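Local coordinates for protein oxidoreductase, Gfo/Idh/MocA family (Vibrio cholerae, PDB 1XEA) that probably acts as an NAD(P)-dependent oxidoreductase of the Gfo/Idh/MocA family, holding its dinucleotide on an N-terminal Rossmann fold, at residues A6-G11 with V31-N36; V67-A72 with T90-P95; R57-Y62 with A81-L86. All blocks are in the same frame, centred on the assembly; numbering follows the deposited sequence.

Contacts 1, 2 and 3 all lie in the Rossmann-type domain. Contacts 1 and 2 each join two parallel strands of one sheet, and they meet where strands 3-8 and 66-69 run side by side: Ala6 O to Met68 N (2.7 Å) and Ile8 O to His70 N (2.8 Å) are probable hydrogen bonds. Their centres are about 11 Å apart. Contact 3, centred about 13 Å from contact 1 and 14 Å from contact 2, lies beside the sheet, where Ala6 CB meets Val59 CG1 at 3.5 Å and Val67 CG1 meets Phe83 CD2 at 3.6 Å. The C-terminal strand ends of contacts 1 and 2 probably frame the dinucleotide pocket, as in Rossmann relatives.

Contact 1 (A6-G11 with V31-N36); sequences AMIGLG and VLCTRN
Leu10 folds back from the turn after strand 3-8 onto Leu32 and Thr34, which belong to the neighbouring strand and its exit. Its CB carries the chain out over that strand, and the branch point CG sits 4.0 Å from Thr34 CB, with Cys33 O at a similar distance. Because CG is anti to the carbonyl carbon (chi1 -51°), the fork spreads above Leu32, the two leucine side chains meeting at about a right angle. CD1 is the main point of touch, 4.0 Å from Leu32 CD2 and close to Leu32 CB as well, while CD2 approaches the same Leu32 methyl at 4.2 Å. From beyond, Leu43 of helix 37-46 packs on Leu10, and Leu40 and Ala44 of that helix pack on Leu32.

Behind this apolar patch the backbones run parallel. Val31 O accepts a hydrogen bond from Met7 N (3.1 Å). Met7 O takes only a weak bond from Cys33 N. Gly9 N then reaches Cys33 O at 2.8 Å. On the sheet face carrying Ala6, Ile8, Val31 and Cys33, Ala6 CB rests 4.0 Å from Val31 CB, and Ile8 CG1 touches Cys33 SG. The other face holds Leu32 and Met7, a selenomethionine whose chain leads off to helix 12-22.

Gly9 leaves the strand with a positive phi of 86°, a conformation that suits glycine, and Gly11 stands at the N-cap of helix 12-22. Strand 3-8, helix 12-22 and strand 28-33 form the opening beta-alpha-beta unit of the Rossmann fold; Gly9, Gly11 and Ala14 are consistent with its GxGxxA pattern, and the glycine-rich turn probably receives the dinucleotide.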
loop_
_atom_site.group_PDB
_atom_site.type_symbol
_atom_site.label_atom_id
_atom_site.label_comp_id
_atom_site.label_asym_id
_atom_site.label_seq_id
_atom_site.Cartn_x
_atom_site.Cartn_y
_atom_site.Cartn_z
ATOM N N ALA A 6 28.635 27.539 -18.092
ATOM C CA ALA A 6 29.818 26.707 -18.141
ATOM C C ALA A 6 29.732 25.763 -16.962
ATOM O O ALA A 6 29.481 26.181 -15.828
ATOM C CB ALA A 6 31.057 27.557 -18.042
HETATM N N MSE A 7 29.915 24.481 -17.232
HETATM C CA MSE A 7 29.879 23.492 -16.175
HETATM C C MSE A 7 31.286 22.994 -15.875
HETATM O O MSE A 7 31.902 22.289 -16.675
HETATM C CB MSE A 7 28.989 22.326 -16.577
HETATM C CG MSE A 7 27.519 22.652 -16.524
HETATM SE SE MSE A 7 26.433 21.111 -16.888
HETATM C CE MSE A 7 27.336 19.818 -15.762
ATOM N N ILE A 8 31.784 23.369 -14.707
ATOM C CA ILE A 8 33.111 22.974 -14.292
ATOM C C ILE A 8 33.031 21.775 -13.368
ATOM O O ILE A 8 32.302 21.799 -12.376
ATOM C CB ILE A 8 33.831 24.117 -13.539
ATOM C CG1 ILE A 8 34.040 25.320 -14.463
ATOM C CG2 ILE A 8 35.157 23.627 -12.991
ATOM C CD1 ILE A 8 32.865 26.260 -14.529
ATOM N N GLY A 9 33.776 20.725 -13.701
ATOM C CA GLY A 9 33.797 19.526 -12.875
ATOM C C GLY A 9 32.685 18.545 -13.183
ATOM O O GLY A 9 31.614 18.584 -12.578
ATOM N N LEU A 10 32.949 17.642 -14.117
ATOM C CA LEU A 10 31.944 16.671 -14.511
ATOM C C LEU A 10 32.058 15.336 -13.785
ATOM O O LEU A 10 32.556 14.357 -14.336
ATOM C CB LEU A 10 32.003 16.469 -16.027
ATOM C CG LEU A 10 31.963 17.791 -16.797
ATOM C CD1 LEU A 10 32.046 17.506 -18.284
ATOM C CD2 LEU A 10 30.705 18.575 -16.461
ATOM N N GLY A 11 31.580 15.311 -12.545
ATOM C CA GLY A 11 31.624 14.101 -11.751
ATOM C C GLY A 11 30.365 13.281 -11.922
ATOM O O GLY A 11 29.669 13.404 -12.930
ATOM N N VAL A 31 29.275 24.829 -21.964
ATOM C CA VAL A 31 30.718 24.870 -22.098
ATOM C C VAL A 31 31.283 23.883 -21.085
ATOM O O VAL A 31 31.471 24.220 -19.920
ATOM C CB VAL A 31 31.273 26.296 -21.827
ATOM C CG1 VAL A 31 32.767 26.315 -22.065
ATOM C CG2 VAL A 31 30.586 27.317 -22.734
ATOM N N LEU A 32 31.536 22.657 -21.523
ATOM C CA LEU A 32 32.062 21.649 -20.619
ATOM C C LEU A 32 33.502 21.913 -20.208
ATOM O O LEU A 32 34.317 22.414 -20.989
ATOM C CB LEU A 32 31.942 20.253 -21.235
ATOM C CG LEU A 32 30.508 19.786 -21.517
ATOM C CD1 LEU A 32 30.535 18.339 -21.960
ATOM C CD2 LEU A 32 29.639 19.938 -20.273
ATOM N N CYS A 33 33.802 21.576 -18.961
ATOM C CA CYS A 33 35.132 21.765 -18.418
ATOM C C CYS A 33 35.414 20.801 -17.283
ATOM O O CYS A 33 34.635 20.692 -16.335
ATOM C CB CYS A 33 35.290 23.184 -17.899
ATOM S SG CYS A 33 36.792 23.395 -16.947
ATOM N N THR A 34 36.542 20.114 -17.372
ATOM C CA THR A 34 36.909 19.172 -16.335
ATOM C C THR A 34 38.371 18.776 -16.487
ATOM O O THR A 34 38.937 18.874 -17.578
ATOM C CB THR A 34 35.979 17.925 -16.382
ATOM O OG1 THR A 34 36.277 17.047 -15.289
ATOM C CG2 THR A 34 36.140 17.184 -17.692
ATOM N N ARG A 35 38.986 18.359 -15.381
ATOM C CA ARG A 35 40.392 17.955 -15.380
ATOM C C ARG A 35 40.675 16.887 -16.432
ATOM O O ARG A 35 41.387 17.142 -17.402
ATOM C CB ARG A 35 40.796 17.436 -13.989
ATOM C CG ARG A 35 41.179 18.515 -12.980
ATOM C CD ARG A 35 42.497 19.197 -13.351
ATOM N NE ARG A 35 42.822 20.308 -12.451
ATOM C CZ ARG A 35 42.729 21.601 -12.770
ATOM N NH1 ARG A 35 42.320 21.963 -13.980
ATOM N NH2 ARG A 35 43.032 22.534 -11.872
ATOM N N ASN A 36 40.104 15.699 -16.238
ATOM C CA ASN A 36 40.298 14.575 -17.158
ATOM C C ASN A 36 39.838 14.885 -18.587
ATOM O O ASN A 36 38.650 15.107 -18.828
ATOM C CB ASN A 36 39.555 13.344 -16.644
ATOM C CG ASN A 36 39.914 12.097 -17.414
ATOM O OD1 ASN A 36 40.245 12.156 -18.599
ATOM N ND2 ASN A 36 39.845 10.954 -16.746
#

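Contact 2 (V67-A72 with T90-P95); sequences VMIHAA and TFVDKP
Phe91 holds CG anti to its backbone N (chi1 172°), and Met68, a selenomethionine, runs out extended and then bends at chi3 (69°), so its methyl comes back to the phenyl ring. Met68 CE lies 3.5 Å from Phe91 CE2, and SE stands 5.1 Å from the ring centroid, an oblique Met-aromatic contact. His70 CE1 approaches the edge of the same ring, 3.8 Å from Phe91 CE2. These two rings meet rim to rim, with planes 58° apart. On the opposite sheet face Ile69 CD1 touches both Thr90 CG2 (3.8 Å) and Val92 CG2 (4.0 Å). Backbone bonds between the parallel strands fix the register: Phe91 N to Val67 O (2.9 Å), Ile69 N to Phe91 O (2.7 Å) and, weakly, Asp93 N to Ile69 O.

Tyr18 of helix 12-22 stacks on His70 and gives Asp93 OD1 a hydrogen-bond partner. After Asp93, Lys94 and the cis-linked Pro95 complete an Asp-Lys-Pro sequence that probably corresponds to the Glu-Lys-Pro motif of this family. The chemistry is thus largely apolar along the strands and turns polar at their C-terminal ends, consistent with a cofactor pocket there.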
loop_
_atom_site.group_PDB
_atom_site.type_symbol
_atom_site.label_atom_id
_atom_site.label_comp_id
_atom_site.label_asym_id
_atom_site.label_seq_id
_atom_site.Cartn_x
_atom_site.Cartn_y
_atom_site.Cartn_z
ATOM N N VAL A 67 28.589 30.084 -14.271
ATOM C CA VAL A 67 29.273 28.800 -14.124
ATOM C C VAL A 67 28.600 27.939 -13.052
ATOM O O VAL A 67 28.054 28.455 -12.075
ATOM C CB VAL A 67 30.761 28.985 -13.737
ATOM C CG1 VAL A 67 31.500 29.706 -14.841
ATOM C CG2 VAL A 67 30.871 29.750 -12.438
HETATM N N MSE A 68 28.626 26.626 -13.257
HETATM C CA MSE A 68 28.045 25.670 -12.317
HETATM C C MSE A 68 29.158 24.738 -11.888
HETATM O O MSE A 68 29.617 23.907 -12.667
HETATM C CB MSE A 68 26.931 24.866 -12.990
HETATM C CG MSE A 68 25.695 25.680 -13.304
HETATM SE SE MSE A 68 24.333 24.730 -14.288
HETATM C CE MSE A 68 23.762 23.485 -12.918
ATOM N N ILE A 69 29.602 24.875 -10.649
ATOM C CA ILE A 69 30.688 24.041 -10.162
ATOM C C ILE A 69 30.165 22.734 -9.587
ATOM O O ILE A 69 29.364 22.736 -8.662
ATOM C CB ILE A 69 31.479 24.802 -9.106
ATOM C CG1 ILE A 69 32.000 26.098 -9.733
ATOM C CG2 ILE A 69 32.612 23.939 -8.575
ATOM C CD1 ILE A 69 32.415 27.139 -8.737
ATOM N N HIS A 70 30.614 21.613 -10.131
ATOM C CA HIS A 70 30.141 20.330 -9.636
ATOM C C HIS A 70 31.304 19.512 -9.129
ATOM O O HIS A 70 31.161 18.336 -8.799
ATOM C CB HIS A 70 29.423 19.573 -10.746
ATOM C CG HIS A 70 28.377 20.384 -11.442
ATOM N ND1 HIS A 70 27.183 20.732 -10.847
ATOM C CD2 HIS A 70 28.357 20.938 -12.677
ATOM C CE1 HIS A 70 26.473 21.464 -11.686
ATOM N NE2 HIS A 70 27.163 21.604 -12.803
ATOM N N ALA A 71 32.467 20.146 -9.078
ATOM C CA ALA A 71 33.670 19.484 -8.610
ATOM C C ALA A 71 33.513 18.976 -7.179
ATOM O O ALA A 71 32.433 19.040 -6.592
ATOM C CB ALA A 71 34.844 20.438 -8.695
ATOM N N ALA A 72 34.609 18.469 -6.626
ATOM C CA ALA A 72 34.624 17.949 -5.267
ATOM C C ALA A 72 34.400 19.091 -4.285
ATOM O O ALA A 72 34.579 20.254 -4.630
ATOM C CB ALA A 72 35.954 17.273 -4.992
ATOM N N THR A 90 27.493 32.544 -9.840
ATOM C CA THR A 90 28.037 31.211 -9.610
ATOM C C THR A 90 27.057 30.232 -8.963
ATOM O O THR A 90 26.304 30.583 -8.055
ATOM C CB THR A 90 29.319 31.277 -8.728
ATOM O OG1 THR A 90 30.317 32.047 -9.401
ATOM C CG2 THR A 90 29.872 29.886 -8.447
ATOM N N PHE A 91 27.096 28.991 -9.435
ATOM C CA PHE A 91 26.255 27.931 -8.914
ATOM C C PHE A 91 27.176 26.846 -8.392
ATOM O O PHE A 91 28.163 26.501 -9.043
ATOM C CB PHE A 91 25.380 27.364 -10.021
ATOM C CG PHE A 91 24.622 26.137 -9.621
ATOM C CD1 PHE A 91 23.377 26.238 -9.019
ATOM C CD2 PHE A 91 25.158 24.874 -9.843
ATOM C CE1 PHE A 91 22.667 25.096 -8.645
ATOM C CE2 PHE A 91 24.457 23.725 -9.472
ATOM C CZ PHE A 91 23.210 23.838 -8.871
ATOM N N VAL A 92 26.856 26.321 -7.216
ATOM C CA VAL A 92 27.658 25.265 -6.616
ATOM C C VAL A 92 26.737 24.215 -6.034
ATOM O O VAL A 92 25.802 24.535 -5.310
ATOM C CB VAL A 92 28.572 25.800 -5.487
ATOM C CG1 VAL A 92 29.369 24.655 -4.875
ATOM C CG2 VAL A 92 29.522 26.851 -6.043
ATOM N N ASP A 93 27.003 22.957 -6.355
ATOM C CA ASP A 93 26.185 21.869 -5.852
ATOM C C ASP A 93 26.491 21.645 -4.379
ATOM O O ASP A 93 27.651 21.635 -3.976
ATOM C CB ASP A 93 26.451 20.598 -6.658
ATOM C CG ASP A 93 25.546 19.455 -6.255
ATOM O OD1 ASP A 93 24.315 19.685 -6.136
ATOM O OD2 ASP A 93 26.055 18.320 -6.071
ATOM N N LYS A 94 25.442 21.479 -3.580
ATOM C CA LYS A 94 25.586 21.256 -2.146
ATOM C C LYS A 94 26.554 20.106 -1.894
ATOM O O LYS A 94 26.555 19.123 -2.625
ATOM C CB LYS A 94 24.224 20.942 -1.529
ATOM C CG LYS A 94 23.632 19.618 -1.971
ATOM C CD LYS A 94 24.198 18.463 -1.159
ATOM C CE LYS A 94 24.198 17.163 -1.953
ATOM N NZ LYS A 94 24.708 16.042 -1.121
ATOM N N PRO A 95 27.390 20.216 -0.849
ATOM C CA PRO A 95 27.450 21.378 0.042
ATOM C C PRO A 95 28.324 22.496 -0.536
ATOM O O PRO A 95 29.171 22.247 -1.400
ATOM C CB PRO A 95 28.029 20.782 1.319
ATOM C CG PRO A 95 29.003 19.783 0.780
ATOM C CD PRO A 95 28.223 19.117 -0.331
#

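Contact 3 (R57-Y62 with A81-L86); sequences RDVLQY and AFFLHL
Leu60 sets its two methyls against Leu86 and the rims of the Phe82 and Phe83 rings, all from one side. CD1 and CD2 both touch Leu86 CD1, CD2 at 3.6 Å, and the two leucines slant across one another. CD1 also comes within 4.2 Å of Phe82 CZ, and CD2 lies 4.4 Å from Phe83 CD2, so one prong of the fork faces each phenylalanine. Each ring has a second neighbour from 57-62. The aliphatic CG of Arg57 meets Phe82 CZ at 4.0 Å, the two side chains crossing at about a right angle, and Val59 CG1 reaches Phe83 CE2 at 4.2 Å. Every one of these touches is apolar, and no hydrogen bond crosses the contact.

The facing residues pack in sequence on one another along 81-86. Leu86 CD1 lies 3.5 Å above one face of the Phe82 ring, offset toward its rim, while Phe82 CD2 stands over the centre of the Phe83 ring. Phe82 projects with CG anti to its backbone N (chi1 -177°), which takes its ring across to Arg57 and Leu60.

Helix 76-85 is the connection of the beta-alpha-beta unit that runs from strand 66-69 to strand 90-93 in the Rossmann fold, and 57-62 belongs to the chain that leads into the first of those strands. The contact thus lays that approach against the crossover helix, beside the parallel sheet.

Farther out, the chain of 57-62 is coiled by backbone bonds from Leu60 N to Arg57 O and from Gln61 N to Asp58 O (2.9 Å). Arg57 NH1 forms a salt bridge with Asp55, and Tyr56 meets Phe82 edge-to-face. On the buried side Val59 leans on Cys53, and Phe83 rests on Thr90 of strand 90-93.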
loop_
_atom_site.group_PDB
_atom_site.type_symbol
_atom_site.label_atom_id
_atom_site.label_comp_id
_atom_site.label_asym_id
_atom_site.label_seq_id
_atom_site.Cartn_x
_atom_site.Cartn_y
_atom_site.Cartn_z
ATOM N N ARG A 57 40.133 28.144 -16.056
ATOM C CA ARG A 57 40.424 29.536 -16.385
ATOM C C ARG A 57 40.040 29.865 -17.818
ATOM O O ARG A 57 39.470 30.926 -18.089
ATOM C CB ARG A 57 41.905 29.827 -16.156
ATOM C CG ARG A 57 42.315 29.660 -14.713
ATOM C CD ARG A 57 43.754 29.182 -14.607
ATOM N NE ARG A 57 43.975 28.452 -13.364
ATOM C CZ ARG A 57 45.070 27.752 -13.091
ATOM N NH1 ARG A 57 46.050 27.689 -13.984
ATOM N NH2 ARG A 57 45.180 27.111 -11.929
ATOM N N ASP A 58 40.335 28.942 -18.729
ATOM C CA ASP A 58 40.024 29.133 -20.142
ATOM C C ASP A 58 38.535 29.355 -20.344
ATOM O O ASP A 58 38.101 29.855 -21.382
ATOM C CB ASP A 58 40.472 27.915 -20.951
ATOM C CG ASP A 58 41.961 27.657 -20.841
ATOM O OD1 ASP A 58 42.752 28.514 -21.296
ATOM O OD2 ASP A 58 42.341 26.596 -20.300
ATOM N N VAL A 59 37.759 28.974 -19.340
ATOM C CA VAL A 59 36.316 29.117 -19.389
ATOM C C VAL A 59 35.884 30.552 -19.697
ATOM O O VAL A 59 34.885 30.770 -20.377
ATOM C CB VAL A 59 35.686 28.658 -18.049
ATOM C CG1 VAL A 59 34.203 28.974 -18.022
ATOM C CG2 VAL A 59 35.908 27.161 -17.862
ATOM N N LEU A 60 36.634 31.528 -19.204
ATOM C CA LEU A 60 36.287 32.922 -19.444
ATOM C C LEU A 60 36.357 33.300 -20.914
ATOM O O LEU A 60 35.694 34.241 -21.354
ATOM C CB LEU A 60 37.220 33.823 -18.656
ATOM C CG LEU A 60 37.126 33.627 -17.152
ATOM C CD1 LEU A 60 38.229 34.439 -16.500
ATOM C CD2 LEU A 60 35.742 34.060 -16.644
ATOM N N GLN A 61 37.170 32.565 -21.665
ATOM C CA GLN A 61 37.360 32.819 -23.093
ATOM C C GLN A 61 36.076 32.869 -23.922
ATOM O O GLN A 61 35.920 33.727 -24.796
ATOM C CB GLN A 61 38.317 31.774 -23.681
ATOM C CG GLN A 61 39.717 31.842 -23.070
ATOM C CD GLN A 61 40.731 30.966 -23.783
ATOM O OE1 GLN A 61 40.961 31.120 -24.983
ATOM N NE2 GLN A 61 41.353 30.048 -23.044
ATOM N N TYR A 62 35.158 31.955 -23.632
ATOM C CA TYR A 62 33.894 31.861 -24.349
ATOM C C TYR A 62 32.846 32.883 -23.897
ATOM O O TYR A 62 31.725 32.918 -24.416
ATOM C CB TYR A 62 33.348 30.444 -24.199
ATOM C CG TYR A 62 34.376 29.376 -24.492
ATOM C CD1 TYR A 62 35.294 28.978 -23.525
ATOM C CD2 TYR A 62 34.441 28.774 -25.744
ATOM C CE1 TYR A 62 36.254 27.999 -23.803
ATOM C CE2 TYR A 62 35.395 27.796 -26.034
ATOM C CZ TYR A 62 36.298 27.409 -25.064
ATOM O OH TYR A 62 37.224 26.429 -25.355
ATOM N N ALA A 81 35.114 31.274 -5.513
ATOM C CA ALA A 81 35.742 32.579 -5.341
ATOM C C ALA A 81 36.241 33.126 -6.673
ATOM O O ALA A 81 35.991 34.284 -7.015
ATOM C CB ALA A 81 36.898 32.476 -4.357
ATOM N N PHE A 82 36.935 32.281 -7.429
ATOM C CA PHE A 82 37.481 32.685 -8.721
ATOM C C PHE A 82 36.481 33.409 -9.616
ATOM O O PHE A 82 36.718 34.544 -10.041
ATOM C CB PHE A 82 38.032 31.479 -9.475
ATOM C CG PHE A 82 38.680 31.834 -10.781
ATOM C CD1 PHE A 82 39.794 32.671 -10.813
ATOM C CD2 PHE A 82 38.188 31.327 -11.976
ATOM C CE1 PHE A 82 40.416 32.992 -12.018
ATOM C CE2 PHE A 82 38.803 31.640 -13.188
ATOM C CZ PHE A 82 39.920 32.477 -13.210
ATOM N N PHE A 83 35.362 32.759 -9.904
ATOM C CA PHE A 83 34.369 33.380 -10.764
ATOM C C PHE A 83 33.565 34.438 -10.036
ATOM O O PHE A 83 33.017 35.345 -10.662
ATOM C CB PHE A 83 33.438 32.327 -11.350
ATOM C CG PHE A 83 34.155 31.263 -12.116
ATOM C CD1 PHE A 83 34.666 30.148 -11.464
ATOM C CD2 PHE A 83 34.343 31.385 -13.487
ATOM C CE1 PHE A 83 35.352 29.168 -12.168
ATOM C CE2 PHE A 83 35.028 30.411 -14.200
ATOM C CZ PHE A 83 35.533 29.299 -13.540
ATOM N N LEU A 84 33.492 34.326 -8.716
ATOM C CA LEU A 84 32.755 35.311 -7.943
ATOM C C LEU A 84 33.463 36.653 -8.031
ATOM O O LEU A 84 32.817 37.703 -8.095
ATOM C CB LEU A 84 32.636 34.876 -6.487
ATOM C CG LEU A 84 31.563 33.825 -6.244
ATOM C CD1 LEU A 84 31.578 33.449 -4.777
ATOM C CD2 LEU A 84 30.198 34.375 -6.637
ATOM N N HIS A 85 34.793 36.622 -8.040
ATOM C CA HIS A 85 35.559 37.849 -8.135
ATOM C C HIS A 85 35.469 38.410 -9.559
ATOM O O HIS A 85 35.334 39.624 -9.761
ATOM C CB HIS A 85 37.012 37.593 -7.736
ATOM C CG HIS A 85 37.895 38.786 -7.909
ATOM N ND1 HIS A 85 37.405 40.074 -7.999
ATOM C CD2 HIS A 85 39.234 38.886 -8.073
ATOM C CE1 HIS A 85 38.402 40.910 -8.220
ATOM N NE2 HIS A 85 39.525 40.214 -8.269
ATOM N N LEU A 86 35.537 37.519 -10.543
ATOM C CA LEU A 86 35.437 37.915 -11.942
ATOM C C LEU A 86 34.041 38.465 -12.229
ATOM O O LEU A 86 33.736 38.845 -13.360
ATOM C CB LEU A 86 35.693 36.714 -12.845
ATOM C CG LEU A 86 37.064 36.069 -12.683
ATOM C CD1 LEU A 86 37.081 34.693 -13.338
ATOM C CD2 LEU A 86 38.115 36.976 -13.292
#